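Local coordinates for protein citrate lyase, subunit 1 (Methanosaeta concilii, PDB 6HXI) that probably forms part of an ATP citrate lyase, which converts citrate, ATP and coenzyme A to oxaloacetate, acetyl-CoA, ADP and phosphate, at residues Lys12-Arg17 and Ser191-Ala196; Val120-Asp125 and Asp129-Ser134; Ile149-Asp154 and Asp160-Gly165; Lys387-Leu392 and Val398-His403. One frame throughout, in Å; residues are numbered along the deposited sequence.

Interaction 1. Residues Lys12-Arg17 and Ser191-Ala196; sequences KNLLAR and SDTGFA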
loop_
_atom_site.group_PDB
_atom_site.type_symbol
_atom_site.label_atom_id
_atom_site.label_comp_id
_atom_site.label_asym_id
_atom_site.label_seq_id
_atom_site.Cartn_x
_atom_site.Cartn_y
_atom_site.Cartn_z
ATOM N N LYS C 12 34.383 43.821 40.860
ATOM C CA LYS C 12 34.310 45.260 40.597
ATOM C C LYS C 12 33.780 45.531 39.191
ATOM O O LYS C 12 33.036 46.492 39.007
ATOM C CB LYS C 12 35.675 45.931 40.804
ATOM C CG LYS C 12 36.017 46.128 42.270
ATOM C CD LYS C 12 37.397 46.688 42.464
ATOM C CE LYS C 12 37.524 47.218 43.866
ATOM N NZ LYS C 12 38.874 47.757 44.134
ATOM N N ASN C 13 34.150 44.680 38.209
ATOM C CA ASN C 13 33.684 44.778 36.825
ATOM C C ASN C 13 32.189 44.507 36.767
ATOM O O ASN C 13 31.479 45.244 36.073
ATOM C CB ASN C 13 34.441 43.832 35.901
ATOM C CG ASN C 13 34.933 44.490 34.637
ATOM O OD1 ASN C 13 34.183 45.153 33.903
ATOM N ND2 ASN C 13 36.217 44.332 34.359
ATOM N N LEU C 14 31.711 43.481 37.540
ATOM C CA LEU C 14 30.286 43.136 37.672
ATOM C C LEU C 14 29.551 44.334 38.295
ATOM O O LEU C 14 28.522 44.765 37.775
ATOM C CB LEU C 14 30.060 41.860 38.526
ATOM C CG LEU C 14 30.332 40.497 37.860
ATOM C CD1 LEU C 14 30.334 39.355 38.879
ATOM C CD2 LEU C 14 29.329 40.210 36.777
ATOM N N LEU C 15 30.113 44.894 39.380
ATOM C CA LEU C 15 29.547 46.053 40.064
ATOM C C LEU C 15 29.481 47.268 39.131
ATOM O O LEU C 15 28.459 47.954 39.108
ATOM C CB LEU C 15 30.322 46.401 41.347
ATOM C CG LEU C 15 29.547 47.318 42.281
ATOM C CD1 LEU C 15 28.547 46.544 43.072
ATOM C CD2 LEU C 15 30.468 48.071 43.209
ATOM N N ALA C 16 30.547 47.513 38.358
ATOM C CA ALA C 16 30.626 48.620 37.407
ATOM C C ALA C 16 29.591 48.467 36.296
ATOM O O ALA C 16 28.927 49.437 35.955
ATOM C CB ALA C 16 32.017 48.707 36.819
ATOM N N ARG C 17 29.395 47.231 35.801
ATOM C CA ARG C 17 28.446 46.919 34.741
ATOM C C ARG C 17 26.985 46.888 35.180
ATOM O O ARG C 17 26.159 47.536 34.543
ATOM C CB ARG C 17 28.822 45.591 34.045
ATOM C CG ARG C 17 28.258 45.441 32.630
ATOM C CD ARG C 17 29.235 44.772 31.676
ATOM N NE ARG C 17 29.025 43.325 31.587
ATOM C CZ ARG C 17 29.701 42.415 32.286
ATOM N NH1 ARG C 17 30.639 42.793 33.151
ATOM N NH2 ARG C 17 29.441 41.123 32.128
ATOM N N SER C 191 21.286 39.511 44.769
ATOM C CA SER C 191 20.125 38.671 44.498
ATOM C C SER C 191 19.936 38.265 43.049
ATOM O O SER C 191 19.514 37.141 42.791
ATOM C CB SER C 191 18.862 39.357 45.004
ATOM O OG SER C 191 18.648 38.968 46.349
ATOM N N ASP C 192 20.186 39.180 42.107
ATOM C CA ASP C 192 19.990 38.908 40.689
ATOM C C ASP C 192 21.218 38.363 39.971
ATOM O O ASP C 192 21.054 37.753 38.902
ATOM C CB ASP C 192 19.456 40.157 39.966
ATOM C CG ASP C 192 18.141 40.728 40.490
ATOM O OD1 ASP C 192 17.377 39.973 41.140
ATOM O OD2 ASP C 192 17.864 41.920 40.217
ATOM N N THR C 193 22.434 38.545 40.551
ATOM C CA THR C 193 23.682 38.107 39.915
ATOM C C THR C 193 24.261 36.791 40.524
ATOM O O THR C 193 25.351 36.366 40.129
ATOM C CB THR C 193 24.691 39.263 39.876
ATOM O OG1 THR C 193 23.963 40.469 39.692
ATOM C CG2 THR C 193 25.699 39.141 38.731
ATOM N N GLY C 194 23.506 36.132 41.399
ATOM C CA GLY C 194 23.874 34.830 41.951
ATOM C C GLY C 194 25.073 34.766 42.871
ATOM O O GLY C 194 25.837 33.799 42.839
ATOM N N PHE C 195 25.222 35.789 43.716
ATOM C CA PHE C 195 26.293 35.865 44.695
ATOM C C PHE C 195 25.927 35.056 45.910
ATOM O O PHE C 195 24.749 34.932 46.241
ATOM C CB PHE C 195 26.545 37.324 45.121
ATOM C CG PHE C 195 27.351 38.142 44.145
ATOM C CD1 PHE C 195 26.729 38.821 43.103
ATOM C CD2 PHE C 195 28.729 38.237 44.269
ATOM C CE1 PHE C 195 27.477 39.575 42.197
ATOM C CE2 PHE C 195 29.475 38.975 43.355
ATOM C CZ PHE C 195 28.841 39.646 42.328
ATOM N N ALA C 196 26.935 34.511 46.575
ATOM C CA ALA C 196 26.774 33.763 47.809
ATOM C C ALA C 196 27.390 34.614 48.958
ATOM O O ALA C 196 27.090 34.399 50.130
ATOM C CB ALA C 196 27.485 32.421 47.691
#

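Interaction 2. Residues Val120-Asp125 and Asp129-Ser134; sequences VAISSD and DNIFFS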
loop_
_atom_site.group_PDB
_atom_site.type_symbol
_atom_site.label_atom_id
_atom_site.label_comp_id
_atom_site.label_asym_id
_atom_site.label_seq_id
_atom_site.Cartn_x
_atom_site.Cartn_y
_atom_site.Cartn_z
ATOM N N VAL C 120 30.450 47.271 54.034
ATOM C CA VAL C 120 29.189 46.613 53.662
ATOM C C VAL C 120 29.448 45.155 53.254
ATOM O O VAL C 120 30.357 44.883 52.472
ATOM C CB VAL C 120 28.315 47.394 52.624
ATOM C CG1 VAL C 120 28.998 47.508 51.260
ATOM C CG2 VAL C 120 26.929 46.772 52.481
ATOM N N ALA C 121 28.645 44.227 53.781
ATOM C CA ALA C 121 28.751 42.814 53.429
ATOM C C ALA C 121 27.392 42.122 53.365
ATOM O O ALA C 121 26.538 42.320 54.238
ATOM C CB ALA C 121 29.675 42.085 54.394
ATOM N N ILE C 122 27.194 41.303 52.323
ATOM C CA ILE C 122 25.968 40.540 52.158
ATOM C C ILE C 122 26.320 39.058 52.134
ATOM O O ILE C 122 27.195 38.624 51.394
ATOM C CB ILE C 122 25.031 40.984 50.997
ATOM C CG1 ILE C 122 24.869 42.520 50.925
ATOM C CG2 ILE C 122 23.643 40.281 51.111
ATOM C CD1 ILE C 122 24.291 43.021 49.616
ATOM N N SER C 123 25.659 38.310 53.011
ATOM C CA SER C 123 25.802 36.876 53.212
ATOM C C SER C 123 24.399 36.323 53.388
ATOM O O SER C 123 23.484 37.079 53.706
ATOM C CB SER C 123 26.592 36.632 54.494
ATOM O OG SER C 123 27.338 35.436 54.389
ATOM N N SER C 124 24.215 35.013 53.229
ATOM C CA SER C 124 22.890 34.444 53.431
ATOM C C SER C 124 22.829 33.463 54.587
ATOM O O SER C 124 23.833 32.825 54.903
ATOM C CB SER C 124 22.404 33.785 52.156
ATOM O OG SER C 124 22.299 34.720 51.098
ATOM N N ASP C 125 21.650 33.354 55.220
ATOM C CA ASP C 125 21.358 32.397 56.293
ATOM C C ASP C 125 20.132 31.575 55.879
ATOM O O ASP C 125 19.629 31.810 54.787
ATOM C CB ASP C 125 21.222 33.073 57.682
ATOM C CG ASP C 125 20.036 34.005 57.932
ATOM O OD1 ASP C 125 19.109 34.048 57.085
ATOM O OD2 ASP C 125 20.032 34.684 58.981
ATOM N N ASP C 129 18.761 36.788 53.568
ATOM C CA ASP C 129 20.063 37.441 53.388
ATOM C C ASP C 129 20.302 38.449 54.496
ATOM O O ASP C 129 19.359 39.083 54.972
ATOM C CB ASP C 129 20.137 38.131 52.017
ATOM C CG ASP C 129 19.624 37.262 50.875
ATOM O OD1 ASP C 129 19.988 36.065 50.829
ATOM O OD2 ASP C 129 18.850 37.778 50.036
ATOM N N ASN C 130 21.556 38.578 54.931
ATOM C CA ASN C 130 21.921 39.533 55.968
ATOM C C ASN C 130 22.878 40.572 55.403
ATOM O O ASN C 130 23.879 40.210 54.792
ATOM C CB ASN C 130 22.533 38.824 57.172
ATOM C CG ASN C 130 21.593 37.859 57.840
ATOM O OD1 ASN C 130 20.516 38.232 58.306
ATOM N ND2 ASN C 130 21.980 36.588 57.889
ATOM N N ILE C 131 22.538 41.858 55.570
ATOM C CA ILE C 131 23.362 42.996 55.155
ATOM C C ILE C 131 24.061 43.530 56.411
ATOM O O ILE C 131 23.406 43.760 57.421
ATOM C CB ILE C 131 22.528 44.097 54.430
ATOM C CG1 ILE C 131 21.736 43.495 53.227
ATOM C CG2 ILE C 131 23.427 45.291 54.000
ATOM C CD1 ILE C 131 20.671 44.380 52.629
ATOM N N PHE C 132 25.377 43.694 56.352
ATOM C CA PHE C 132 26.194 44.193 57.462
ATOM C C PHE C 132 26.767 45.544 57.077
ATOM O O PHE C 132 27.233 45.706 55.948
ATOM C CB PHE C 132 27.308 43.188 57.826
ATOM C CG PHE C 132 26.788 41.806 58.145
ATOM C CD1 PHE C 132 26.295 41.504 59.408
ATOM C CD2 PHE C 132 26.757 40.814 57.175
ATOM C CE1 PHE C 132 25.784 40.230 59.697
ATOM C CE2 PHE C 132 26.241 39.544 57.462
ATOM C CZ PHE C 132 25.768 39.259 58.723
ATOM N N PHE C 133 26.669 46.530 57.984
ATOM C CA PHE C 133 27.169 47.871 57.734
ATOM C C PHE C 133 27.859 48.442 58.964
ATOM O O PHE C 133 27.374 48.276 60.089
ATOM C CB PHE C 133 26.044 48.819 57.241
ATOM C CG PHE C 133 26.479 50.255 57.015
ATOM C CD1 PHE C 133 27.091 50.637 55.829
ATOM C CD2 PHE C 133 26.290 51.220 58.000
ATOM C CE1 PHE C 133 27.530 51.947 55.636
ATOM C CE2 PHE C 133 26.736 52.537 57.810
ATOM C CZ PHE C 133 27.332 52.896 56.619
ATOM N N SER C 134 28.967 49.158 58.736
ATOM C CA SER C 134 29.713 49.870 59.774
ATOM C C SER C 134 30.361 51.131 59.200
ATOM O O SER C 134 30.522 51.244 57.977
ATOM C CB SER C 134 30.755 48.964 60.426
ATOM O OG SER C 134 31.264 49.566 61.608
#

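Interaction 3. Residues Ile149-Asp154 and Asp160-Gly165; sequences ISIHVD and DALDVG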
loop_
_atom_site.group_PDB
_atom_site.type_symbol
_atom_site.label_atom_id
_atom_site.label_comp_id
_atom_site.label_asym_id
_atom_site.label_seq_id
_atom_site.Cartn_x
_atom_site.Cartn_y
_atom_site.Cartn_z
ATOM N N ILE C 149 26.092 47.097 62.323
ATOM C CA ILE C 149 24.637 46.918 62.297
ATOM C C ILE C 149 24.277 45.839 61.286
ATOM O O ILE C 149 24.898 45.762 60.222
ATOM C CB ILE C 149 23.809 48.233 62.129
ATOM C CG1 ILE C 149 24.098 48.968 60.793
ATOM C CG2 ILE C 149 23.985 49.161 63.330
ATOM C CD1 ILE C 149 23.099 48.650 59.691
ATOM N N SER C 150 23.283 45.010 61.617
ATOM C CA SER C 150 22.821 43.914 60.770
ATOM C C SER C 150 21.378 44.144 60.331
ATOM O O SER C 150 20.539 44.487 61.167
ATOM C CB SER C 150 22.948 42.593 61.519
ATOM O OG SER C 150 22.520 41.498 60.721
ATOM N N ILE C 151 21.093 43.954 59.022
ATOM C CA ILE C 151 19.760 44.097 58.397
ATOM C C ILE C 151 19.404 42.775 57.739
ATOM O O ILE C 151 20.060 42.397 56.768
ATOM C CB ILE C 151 19.706 45.274 57.365
ATOM C CG1 ILE C 151 20.152 46.628 58.001
ATOM C CG2 ILE C 151 18.316 45.379 56.703
ATOM C CD1 ILE C 151 20.598 47.719 57.006
ATOM N N HIS C 152 18.369 42.087 58.244
ATOM C CA HIS C 152 17.932 40.826 57.670
ATOM C C HIS C 152 16.856 41.053 56.605
ATOM O O HIS C 152 15.874 41.734 56.865
ATOM C CB HIS C 152 17.442 39.850 58.754
ATOM C CG HIS C 152 16.972 38.540 58.189
ATOM N ND1 HIS C 152 17.868 37.583 57.729
ATOM C CD2 HIS C 152 15.711 38.102 57.954
ATOM C CE1 HIS C 152 17.129 36.590 57.266
ATOM N NE2 HIS C 152 15.827 36.860 57.366
ATOM N N VAL C 153 17.046 40.458 55.414
ATOM C CA VAL C 153 16.123 40.527 54.278
ATOM C C VAL C 153 15.510 39.142 54.123
ATOM O O VAL C 153 16.218 38.189 53.799
ATOM C CB VAL C 153 16.816 41.012 52.969
ATOM C CG1 VAL C 153 15.793 41.303 51.874
ATOM C CG2 VAL C 153 17.682 42.244 53.221
ATOM N N ASP C 154 14.210 39.015 54.424
ATOM C CA ASP C 154 13.485 37.747 54.339
ATOM C C ASP C 154 13.444 37.279 52.880
ATOM O O ASP C 154 13.332 38.104 51.966
ATOM C CB ASP C 154 12.072 37.890 54.932
ATOM C CG ASP C 154 11.257 36.614 54.923
ATOM O OD1 ASP C 154 11.437 35.789 55.842
ATOM O OD2 ASP C 154 10.434 36.440 53.995
ATOM N N ASP C 160 12.041 45.574 49.529
ATOM C CA ASP C 160 10.926 46.537 49.472
ATOM C C ASP C 160 10.055 46.519 50.742
ATOM O O ASP C 160 9.452 47.540 51.105
ATOM C CB ASP C 160 10.069 46.293 48.222
ATOM C CG ASP C 160 10.781 46.524 46.900
ATOM O OD1 ASP C 160 11.972 46.145 46.786
ATOM O OD2 ASP C 160 10.133 47.035 45.963
ATOM N N ALA C 161 10.030 45.360 51.432
ATOM C CA ALA C 161 9.306 45.158 52.688
ATOM C C ALA C 161 10.042 45.801 53.888
ATOM O O ALA C 161 9.528 45.756 55.010
ATOM C CB ALA C 161 9.109 43.668 52.927
ATOM N N LEU C 162 11.230 46.408 53.648
ATOM C CA LEU C 162 12.064 47.002 54.696
ATOM C C LEU C 162 12.387 48.485 54.537
ATOM O O LEU C 162 12.736 48.938 53.444
ATOM C CB LEU C 162 13.405 46.240 54.822
ATOM C CG LEU C 162 13.368 44.752 55.108
ATOM C CD1 LEU C 162 14.680 44.118 54.736
ATOM C CD2 LEU C 162 13.038 44.476 56.560
ATOM N N ASP C 163 12.374 49.215 55.665
ATOM C CA ASP C 163 12.801 50.608 55.720
ATOM C C ASP C 163 14.271 50.543 56.136
ATOM O O ASP C 163 14.580 50.466 57.332
ATOM C CB ASP C 163 11.963 51.416 56.727
ATOM C CG ASP C 163 12.534 52.794 57.039
ATOM O OD1 ASP C 163 12.591 53.637 56.118
ATOM O OD2 ASP C 163 12.961 53.012 58.196
ATOM N N VAL C 164 15.175 50.494 55.131
ATOM C CA VAL C 164 16.634 50.415 55.304
ATOM C C VAL C 164 17.152 51.678 56.004
ATOM O O VAL C 164 18.110 51.593 56.772
ATOM C CB VAL C 164 17.390 50.088 53.977
ATOM C CG1 VAL C 164 18.897 50.037 54.190
ATOM C CG2 VAL C 164 16.907 48.770 53.368
ATOM N N GLY C 165 16.455 52.802 55.791
ATOM C CA GLY C 165 16.713 54.101 56.406
ATOM C C GLY C 165 17.187 54.013 57.838
ATOM O O GLY C 165 18.217 54.599 58.167
#

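Interaction 4. Residues Lys387-Leu392 and Val398-His403; sequences KLMRDL and VPIQVH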
loop_
_atom_site.group_PDB
_atom_site.type_symbol
_atom_site.label_atom_id
_atom_site.label_comp_id
_atom_site.label_asym_id
_atom_site.label_seq_id
_atom_site.Cartn_x
_atom_site.Cartn_y
_atom_site.Cartn_z
ATOM N N LYS C 387 31.131 -9.051 39.065
ATOM C CA LYS C 387 31.489 -10.168 38.171
ATOM C C LYS C 387 32.486 -9.685 37.099
ATOM O O LYS C 387 33.464 -10.380 36.834
ATOM C CB LYS C 387 30.245 -10.773 37.494
ATOM C CG LYS C 387 30.451 -12.213 37.006
ATOM C CD LYS C 387 29.554 -12.579 35.813
ATOM C CE LYS C 387 28.118 -12.901 36.184
ATOM N NZ LYS C 387 27.188 -12.678 35.043
ATOM N N LEU C 388 32.237 -8.492 36.500
ATOM C CA LEU C 388 33.097 -7.843 35.502
ATOM C C LEU C 388 34.496 -7.585 36.072
ATOM O O LEU C 388 35.480 -7.836 35.387
ATOM C CB LEU C 388 32.495 -6.485 35.066
ATOM C CG LEU C 388 31.251 -6.489 34.183
ATOM C CD1 LEU C 388 30.587 -5.104 34.192
ATOM C CD2 LEU C 388 31.587 -6.912 32.770
ATOM N N MET C 389 34.568 -7.060 37.320
ATOM C CA MET C 389 35.808 -6.746 38.049
ATOM C C MET C 389 36.588 -8.012 38.410
ATOM O O MET C 389 37.811 -7.986 38.380
ATOM C CB MET C 389 35.521 -5.953 39.344
ATOM C CG MET C 389 34.956 -4.548 39.145
ATOM S SD MET C 389 36.022 -3.318 38.337
ATOM C CE MET C 389 37.553 -3.511 39.212
ATOM N N ARG C 390 35.884 -9.099 38.788
ATOM C CA ARG C 390 36.489 -10.383 39.150
ATOM C C ARG C 390 37.092 -11.056 37.923
ATOM O O ARG C 390 38.203 -11.585 38.012
ATOM C CB ARG C 390 35.476 -11.317 39.840
ATOM C CG ARG C 390 35.224 -10.962 41.287
ATOM C CD ARG C 390 34.338 -11.981 41.960
ATOM N NE ARG C 390 33.599 -11.402 43.087
ATOM C CZ ARG C 390 32.308 -11.091 43.050
ATOM N NH1 ARG C 390 31.600 -11.300 41.948
ATOM N NH2 ARG C 390 31.713 -10.578 44.120
ATOM N N ASP C 391 36.363 -11.017 36.777
ATOM C CA ASP C 391 36.791 -11.581 35.491
ATOM C C ASP C 391 37.994 -10.816 34.943
ATOM O O ASP C 391 38.847 -11.413 34.293
ATOM C CB ASP C 391 35.641 -11.558 34.468
ATOM C CG ASP C 391 34.417 -12.405 34.801
ATOM O OD1 ASP C 391 34.425 -13.085 35.853
ATOM O OD2 ASP C 391 33.441 -12.356 34.034
ATOM N N LEU C 392 38.051 -9.497 35.215
ATOM C CA LEU C 392 39.121 -8.585 34.811
ATOM C C LEU C 392 40.409 -8.896 35.567
ATOM O O LEU C 392 41.449 -9.064 34.930
ATOM C CB LEU C 392 38.687 -7.116 35.017
ATOM C CG LEU C 392 39.663 -6.015 34.578
ATOM C CD1 LEU C 392 39.850 -6.011 33.078
ATOM C CD2 LEU C 392 39.187 -4.651 35.047
ATOM N N VAL C 398 47.134 -7.741 37.417
ATOM C CA VAL C 398 47.240 -6.844 38.576
ATOM C C VAL C 398 46.270 -7.334 39.671
ATOM O O VAL C 398 45.184 -7.823 39.332
ATOM C CB VAL C 398 47.055 -5.324 38.249
ATOM C CG1 VAL C 398 48.241 -4.763 37.466
ATOM C CG2 VAL C 398 45.742 -5.042 37.534
ATOM N N PRO C 399 46.637 -7.240 40.975
ATOM C CA PRO C 399 45.718 -7.716 42.025
ATOM C C PRO C 399 44.438 -6.879 42.166
ATOM O O PRO C 399 44.503 -5.667 42.376
ATOM C CB PRO C 399 46.582 -7.698 43.304
ATOM C CG PRO C 399 48.003 -7.494 42.839
ATOM C CD PRO C 399 47.887 -6.719 41.563
ATOM N N ILE C 400 43.273 -7.528 41.996
ATOM C CA ILE C 400 41.968 -6.865 42.130
ATOM C C ILE C 400 41.129 -7.598 43.200
ATOM O O ILE C 400 40.571 -8.669 42.928
ATOM C CB ILE C 400 41.214 -6.623 40.775
ATOM C CG1 ILE C 400 42.098 -5.844 39.764
ATOM C CG2 ILE C 400 39.891 -5.890 41.022
ATOM C CD1 ILE C 400 41.574 -5.670 38.340
ATOM N N GLN C 401 41.084 -7.026 44.421
ATOM C CA GLN C 401 40.327 -7.532 45.576
ATOM C C GLN C 401 38.906 -6.991 45.484
ATOM O O GLN C 401 38.720 -5.779 45.582
ATOM C CB GLN C 401 40.989 -7.083 46.883
ATOM C CG GLN C 401 41.760 -8.178 47.608
ATOM C CD GLN C 401 41.744 -7.926 49.093
ATOM O OE1 GLN C 401 40.682 -7.882 49.732
ATOM N NE2 GLN C 401 42.919 -7.751 49.679
ATOM N N VAL C 402 37.914 -7.883 45.253
ATOM C CA VAL C 402 36.504 -7.508 45.016
ATOM C C VAL C 402 35.571 -7.867 46.188
ATOM O O VAL C 402 35.514 -9.026 46.615
ATOM C CB VAL C 402 36.001 -8.075 43.666
ATOM C CG1 VAL C 402 34.509 -7.788 43.445
ATOM C CG2 VAL C 402 36.830 -7.524 42.506
ATOM N N HIS C 403 34.842 -6.843 46.690
ATOM C CA HIS C 403 33.928 -6.921 47.837
ATOM C C HIS C 403 32.560 -6.363 47.517
ATOM O O HIS C 403 32.416 -5.539 46.620
ATOM C CB HIS C 403 34.503 -6.158 49.048
ATOM C CG HIS C 403 35.840 -6.647 49.496
ATOM N ND1 HIS C 403 35.971 -7.450 50.609
ATOM C CD2 HIS C 403 37.061 -6.437 48.960
ATOM C CE1 HIS C 403 37.266 -7.699 50.724
ATOM N NE2 HIS C 403 37.963 -7.110 49.752
#

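Interaction 1. Residues Lys12-Arg17 and Ser191-Ala196
Leu14 meets Phe195 through a single methyl: CD1 of Leu14 lies 3.8 Å from CZ of Phe195, at the far end of the ring, and approaches it obliquely. Leucine and phenylalanine overlap side-on, running opposite ways. The other branch of the leucine, CD2, has a looser neighbour in CG2 of Thr193 at 4.3 Å, so the fork of Leu14 reaches both residues from one helical position. No hydrogen bond crosses between 12-17 and 191-196; the contact is a small, wholly apolar one, and all three touching residues are buried. It packs helix 8-18 against the corner where helix 173-192 gives way to strand 195-206, in the six-stranded antiparallel sheet of the ATP-grasp domain. Phe195 CG stands anti to its carbonyl carbon (chi1 -79°), which carries the ring towards the helix. Around this first shell, Phe189 touches Leu14 and meets the Phe195 ring with planes about 40° apart, while Ala217 and Leu219 of strand 209-220 also touch the phenylalanine. Thr193 turns its methyl to Leu14 and its hydroxyl elsewhere: OG1 is hydrogen-bonded to the carbonyl oxygen of Phe189 and to NH1 of Arg230.

Interaction 2. Residues Val120-Asp125 and Asp129-Ser134
Asp125 holds CG between its backbone N and carbonyl carbon (chi1 67°), while Asn130 has CG anti to its carbonyl carbon (chi1 -62°), and these two torsions bring carboxylate and amide together. ND2 of Asn130 donates to OD2 of Asp125 at 2.9 Å, in a nearly straight bond that leaves in the amide plane but arrives from above the carboxylate, the two planes being 85° apart. The amide is gripped at its other end too, OD1 of Asn130 being bonded to ND1 of His152. A lysine in place of Asp125 would probably leave ND2 of Asn130 without its acceptor and the amide held from one end alone. Strands 118-125 and 128-134 form a beta hairpin in the antiparallel sheet of the ATP-grasp domain, with Ala121-Phe132 and Ser123-Asn130 as hydrogen-bonded pairs. On the face bearing Val120, Ile122 and Ile131, CG1 of Ile122 lies 4.0 Å from CG1 of Ile131, the chains side by side. Nearer the turn, Ser124 OG donates to OD1 of Asp129 at 2.7 Å, on the anti side and tilted out of the carboxylate plane, while OD2 of Asp129 accepts from NE1 of Trp187.

Interaction 3. Residues Ile149-Asp154 and Asp160-Gly165
Leu162 lays one methyl of its fork, CD1, against strand 149-154 at His152 and Val153. Its nearest approach is to the backbone, CD1 of Leu162 standing 3.4 Å from the carbonyl oxygen of His152. The same methyl is 3.8 Å from CG2 of Val153, and the two side chains cross obliquely there. Leu162 CG lies anti to its carbonyl carbon (chi1 -57°), a torsion that sends the fork across to the strand. Ile151 comes to this methyl from its shorter branch, with CG2 4.3 Å from CD1 of Leu162.

The longer branch of Ile151 serves a different partner. Its CD1 reaches CG1 of Val164 at 4.0 Å, the isoleucine and valine chains crossing at about a right angle, so the two branches of one residue span both Leu162 and Val164. No hydrogen bond joins 149-154 to 160-165, and hydrocarbon packing carries the contact.

This is packing of an irregular return loop on the strand it has just left. Strand 149-154 is an edge strand of the antiparallel sheet within this chain, pairing through its backbone with strand 128-134. The loop leads on to helix 173-192, and that helix touches both partners: Ile183 meets Ile151 as well as Val164, Thr184 meets Val164, and Trp187 meets Val153.

Interaction 4. Residues Lys387-Leu392 and Val398-His403
Val402 packs against Met389 and Arg390 in the closing half of a beta-alpha-beta unit, strand 371-376, helix 382-396 and strand 400-403, at the end of a four-stranded parallel sheet in the citrate-binding, succinyl-CoA-synthetase-like region. The short helix and strand axes run nearly antiparallel, at 158° and 8.4 Å. Among the apolar contacts, CG2 of Val402 lies 3.8 Å from CB of Met389, close to the helix backbone. Met389 has a chain bent at chi2 and chi3, which brings its CE round to 3.8 Å from CG2 of Ile400, the two side chains meeting at about a right angle. Ile400 reaches further along the helix with its other branch, CD1 standing 4.2 Å from CD2 of Leu392. Phe352 and Val356 of helix 348-361 also touch Met389. An alanine at Val402 would probably open a gap beside CB of Met389 and leave the arginine with less to lie against. Of the polar groups, NE2 of His403 donates to OE1 of Gln401 at 2.8 Å, in the plane of the imidazole. Arg390 passes the valine at a slant, its chain extended from CG to NE, and CG1 of Val402 sits over one guanidinium face, 3.7 Å from NE.

From the N terminus, helix 8-18 opens interaction 1, which closes only some 174 residues later, where helix 173-192 meets strand 195-206. Interactions 2 and 3 fall within that span, one after the other: the first closes the hairpin turn, the second the return loop after strand 149-154. They touch, because strands 128-134 and 149-154 are neighbours in one antiparallel sheet, and interaction 1 reaches that sheet from strand 195-206, beside strand 118-125. None of the loops cross. Interaction 4 comes last, in series, and closes a short helix-to-strand connection in the parallel sheet, its centre 51 to 60 Å from the others, across the chain's centre.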